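Local coordinates for twitching motility protein PilT (Aquifex aeolicus, PDB 2EYU) that probably hydrolyses ATP through a P-loop fold to power retraction of type IV pili, the motion behind twitching motility, at residues Asn50-Glu61 against Lys69-Val80. The protein carries 1 engineered substitution. Residues are numbered along the deposited sequence; the frame is centred on the assembly and turned at random.
Sequences NQTKSYHIITIE and KHKKSIVNQREV
Ile57 N and His56 ND1 converge on Ile74 O from opposite faces of its carbonyl plane, the ring nitrogen at 3.1 Å, so this acceptor is doubly held. With CG anti to the backbone N, chi1 of -170° turns the imidazole toward the neighbouring strand, where Ile74 O meets its edge in plane, at ND1; NE2 is satisfied by Glu97. With an alanine at His56, Ile74 O would probably lose its imidazole donor, keeping the Ile57 amide, and Glu97 its ring partner. Further along, Asn76 N donates to Ile57 O at 2.7 Å and Thr59 N returns to Asn76 O, the parallel pairing continuing through Arg78 to Val80 N on Glu61 O. The Arg78 guanidinium lays one face on Ile58 CG2, 3.8 Å from CZ. Before the strands, Ser73 OG accepts from Tyr55 N at 2.9 Å; its bond to Lys53 O is modelled doubtfully short. At the end of helix 38-52, Lys72 N donates to Asn50 O at 2.8 Å, while Lys72 NZ reaches Gln51 O. Strand 74-79 forms the outer edge of this chain's P-loop NTPase sheet; strand 56-61 lies between it and strand 101-104, with helix 87-97 covering Ile58, Ile60 and Arg78 and helix 38-52 packing against Ile57.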
# COMPACT_ATOMS: atom_id res chain seq x y z
N ASN A 50 -7.22 -13.86 7.14
CA ASN A 50 -7.43 -15.30 7.11
C ASN A 50 -7.61 -15.91 8.50
O ASN A 50 -8.47 -16.76 8.71
CB ASN A 50 -6.22 -15.98 6.45
CG ASN A 50 -6.43 -17.36 5.90
OD1 ASN A 50 -5.46 -18.04 5.53
ND2 ASN A 50 -7.66 -17.85 5.77
N GLN A 51 -6.76 -15.48 9.43
CA GLN A 51 -6.69 -16.12 10.74
C GLN A 51 -7.72 -15.55 11.70
O GLN A 51 -8.08 -16.17 12.68
CB GLN A 51 -5.32 -15.92 11.38
CG GLN A 51 -4.13 -16.18 10.49
CD GLN A 51 -2.92 -15.34 10.83
OE1 GLN A 51 -2.39 -14.66 9.95
NE2 GLN A 51 -2.50 -15.39 12.09
N THR A 52 -8.17 -14.34 11.40
CA THR A 52 -8.98 -13.59 12.37
C THR A 52 -10.44 -13.52 11.99
O THR A 52 -11.33 -13.57 12.85
CB THR A 52 -8.38 -12.18 12.49
OG1 THR A 52 -7.07 -12.33 13.09
CG2 THR A 52 -9.21 -11.31 13.40
N LYS A 53 -10.73 -13.43 10.69
CA LYS A 53 -12.13 -13.28 10.29
C LYS A 53 -12.61 -14.35 9.34
O LYS A 53 -11.85 -14.85 8.50
CB LYS A 53 -12.23 -11.91 9.62
CG LYS A 53 -12.25 -10.76 10.65
CD LYS A 53 -13.44 -9.86 10.40
CE LYS A 53 -14.65 -10.29 11.22
NZ LYS A 53 -15.02 -9.26 12.23
N SER A 54 -13.90 -14.71 9.43
CA SER A 54 -14.39 -15.64 8.41
C SER A 54 -14.94 -14.88 7.21
O SER A 54 -16.15 -14.75 7.05
CB SER A 54 -15.46 -16.61 8.92
OG SER A 54 -16.05 -16.22 10.13
N TYR A 55 -14.08 -14.40 6.33
CA TYR A 55 -14.46 -13.72 5.10
C TYR A 55 -14.31 -14.63 3.88
O TYR A 55 -13.69 -15.69 3.98
CB TYR A 55 -13.55 -12.53 4.82
CG TYR A 55 -13.68 -11.31 5.68
CD1 TYR A 55 -14.77 -11.08 6.49
CD2 TYR A 55 -12.66 -10.36 5.64
CE1 TYR A 55 -14.84 -9.94 7.27
CE2 TYR A 55 -12.74 -9.22 6.42
CZ TYR A 55 -13.83 -9.02 7.23
OH TYR A 55 -13.91 -7.87 8.00
N HIS A 56 -14.83 -14.16 2.76
CA HIS A 56 -14.53 -14.65 1.43
C HIS A 56 -13.41 -13.77 0.85
O HIS A 56 -13.62 -12.55 0.78
CB HIS A 56 -15.72 -14.60 0.49
CG HIS A 56 -15.52 -15.29 -0.81
ND1 HIS A 56 -14.38 -16.02 -1.12
CD2 HIS A 56 -16.33 -15.37 -1.89
CE1 HIS A 56 -14.50 -16.51 -2.34
NE2 HIS A 56 -15.67 -16.14 -2.83
N ILE A 57 -12.28 -14.38 0.49
CA ILE A 57 -11.16 -13.54 0.04
C ILE A 57 -10.77 -13.94 -1.38
O ILE A 57 -10.56 -15.11 -1.69
CB ILE A 57 -9.95 -13.59 0.98
CG1 ILE A 57 -10.15 -13.11 2.42
CG2 ILE A 57 -8.76 -12.77 0.46
CD1 ILE A 57 -8.93 -13.29 3.30
N ILE A 58 -10.68 -12.96 -2.29
CA ILE A 58 -10.34 -13.37 -3.65
C ILE A 58 -9.05 -12.68 -4.04
O ILE A 58 -8.89 -11.47 -3.83
CB ILE A 58 -11.48 -13.07 -4.64
CG1 ILE A 58 -12.77 -13.84 -4.33
CG2 ILE A 58 -11.05 -13.30 -6.08
CD1 ILE A 58 -13.72 -13.94 -5.50
N THR A 59 -8.13 -13.45 -4.61
CA THR A 59 -6.82 -12.92 -5.01
C THR A 59 -6.61 -13.12 -6.50
O THR A 59 -7.07 -14.10 -7.08
CB THR A 59 -5.68 -13.61 -4.24
OG1 THR A 59 -6.07 -14.95 -3.94
CG2 THR A 59 -5.42 -12.96 -2.89
N ILE A 60 -5.93 -12.18 -7.13
CA ILE A 60 -5.59 -12.09 -8.53
C ILE A 60 -4.10 -11.73 -8.64
O ILE A 60 -3.83 -10.55 -8.40
CB ILE A 60 -6.40 -10.98 -9.21
CG1 ILE A 60 -7.91 -11.10 -8.99
CG2 ILE A 60 -6.07 -10.89 -10.70
CD1 ILE A 60 -8.58 -9.75 -9.14
N GLU A 61 -3.21 -12.67 -8.94
CA GLU A 61 -1.77 -12.47 -8.88
C GLU A 61 -1.09 -12.99 -10.14
O GLU A 61 -1.53 -13.99 -10.72
CB GLU A 61 -1.18 -13.16 -7.64
CG GLU A 61 -1.88 -12.84 -6.33
CD GLU A 61 -1.55 -13.73 -5.16
OE1 GLU A 61 -0.37 -13.76 -4.74
OE2 GLU A 61 -2.44 -14.41 -4.61
N LYS A 69 -2.87 -20.74 3.60
CA LYS A 69 -3.37 -21.80 4.45
C LYS A 69 -4.89 -21.68 4.57
O LYS A 69 -5.42 -20.56 4.50
CB LYS A 69 -2.75 -21.71 5.85
CG LYS A 69 -1.68 -22.70 6.23
CD LYS A 69 -1.98 -23.41 7.54
CE LYS A 69 -0.71 -23.82 8.27
NZ LYS A 69 -0.82 -25.18 8.88
N HIS A 70 -5.63 -22.77 4.77
CA HIS A 70 -7.06 -22.51 4.97
C HIS A 70 -7.39 -22.52 6.47
O HIS A 70 -7.53 -23.58 7.07
CB HIS A 70 -7.96 -23.51 4.24
CG HIS A 70 -9.40 -23.36 4.65
ND1 HIS A 70 -10.19 -24.42 5.01
CD2 HIS A 70 -10.19 -22.26 4.75
CE1 HIS A 70 -11.40 -23.99 5.32
NE2 HIS A 70 -11.43 -22.67 5.17
N LYS A 71 -7.50 -21.32 6.99
CA LYS A 71 -7.72 -20.92 8.37
C LYS A 71 -9.17 -20.54 8.62
O LYS A 71 -10.05 -21.37 8.38
CB LYS A 71 -6.76 -19.76 8.70
CG LYS A 71 -5.30 -20.22 8.73
CD LYS A 71 -4.34 -19.08 8.94
CE LYS A 71 -3.02 -19.49 9.57
NZ LYS A 71 -3.16 -20.02 10.95
N LYS A 72 -9.45 -19.33 9.09
CA LYS A 72 -10.84 -18.92 9.34
C LYS A 72 -11.57 -18.44 8.09
O LYS A 72 -12.80 -18.52 8.05
CB LYS A 72 -10.86 -17.80 10.40
CG LYS A 72 -12.04 -17.91 11.35
CD LYS A 72 -12.06 -16.91 12.47
CE LYS A 72 -11.42 -17.45 13.74
NZ LYS A 72 -10.12 -16.82 14.06
N SER A 73 -10.86 -17.94 7.08
CA SER A 73 -11.47 -17.33 5.92
C SER A 73 -11.47 -18.28 4.72
O SER A 73 -10.80 -19.29 4.83
CB SER A 73 -10.76 -16.02 5.50
OG SER A 73 -11.24 -14.90 6.21
N ILE A 74 -12.22 -17.91 3.69
CA ILE A 74 -12.29 -18.64 2.43
C ILE A 74 -11.57 -17.86 1.32
O ILE A 74 -12.08 -16.85 0.85
CB ILE A 74 -13.74 -18.94 2.04
CG1 ILE A 74 -13.95 -19.34 0.58
CG2 ILE A 74 -14.66 -17.79 2.42
CD1 ILE A 74 -15.31 -19.95 0.34
N VAL A 75 -10.39 -18.36 0.95
CA VAL A 75 -9.48 -17.68 0.03
C VAL A 75 -9.34 -18.36 -1.32
O VAL A 75 -8.83 -19.46 -1.56
CB VAL A 75 -8.09 -17.53 0.69
CG1 VAL A 75 -7.40 -18.88 0.77
CG2 VAL A 75 -7.22 -16.52 -0.04
N ASN A 76 -9.81 -17.64 -2.34
CA ASN A 76 -9.59 -18.08 -3.71
C ASN A 76 -8.45 -17.27 -4.32
O ASN A 76 -8.55 -16.05 -4.38
CB ASN A 76 -10.87 -17.94 -4.52
CG ASN A 76 -11.90 -18.96 -4.08
OD1 ASN A 76 -11.77 -19.55 -3.01
ND2 ASN A 76 -12.92 -19.19 -4.91
N GLN A 77 -7.40 -17.95 -4.74
CA GLN A 77 -6.22 -17.36 -5.36
C GLN A 77 -6.13 -17.69 -6.85
O GLN A 77 -6.01 -18.84 -7.26
CB GLN A 77 -4.94 -17.83 -4.67
CG GLN A 77 -4.83 -17.46 -3.19
CD GLN A 77 -3.44 -17.73 -2.66
OE1 GLN A 77 -2.52 -16.99 -3.02
NE2 GLN A 77 -3.27 -18.77 -1.86
N ARG A 78 -6.19 -16.64 -7.67
CA ARG A 78 -6.31 -16.82 -9.10
C ARG A 78 -5.10 -16.24 -9.82
O ARG A 78 -4.81 -15.04 -9.72
CB ARG A 78 -7.62 -16.17 -9.56
CG ARG A 78 -8.80 -16.53 -8.67
CD ARG A 78 -10.15 -16.39 -9.37
NE ARG A 78 -10.53 -15.01 -9.57
CZ ARG A 78 -11.73 -14.47 -9.65
NH1 ARG A 78 -12.84 -15.19 -9.55
NH2 ARG A 78 -11.83 -13.16 -9.85
N GLU A 79 -4.38 -17.10 -10.53
CA GLU A 79 -3.22 -16.71 -11.31
C GLU A 79 -3.69 -16.25 -12.69
O GLU A 79 -4.27 -17.03 -13.45
CB GLU A 79 -2.23 -17.86 -11.46
CG GLU A 79 -0.85 -17.49 -11.95
CD GLU A 79 -0.71 -17.43 -13.46
OE1 GLU A 79 -1.37 -18.23 -14.16
OE2 GLU A 79 0.06 -16.58 -13.96
N VAL A 80 -3.43 -14.99 -13.01
CA VAL A 80 -3.73 -14.53 -14.37
C VAL A 80 -2.90 -15.34 -15.36
O VAL A 80 -1.68 -15.22 -15.45
CB VAL A 80 -3.48 -13.03 -14.55
CG1 VAL A 80 -2.88 -12.73 -15.92
CG2 VAL A 80 -4.78 -12.25 -14.36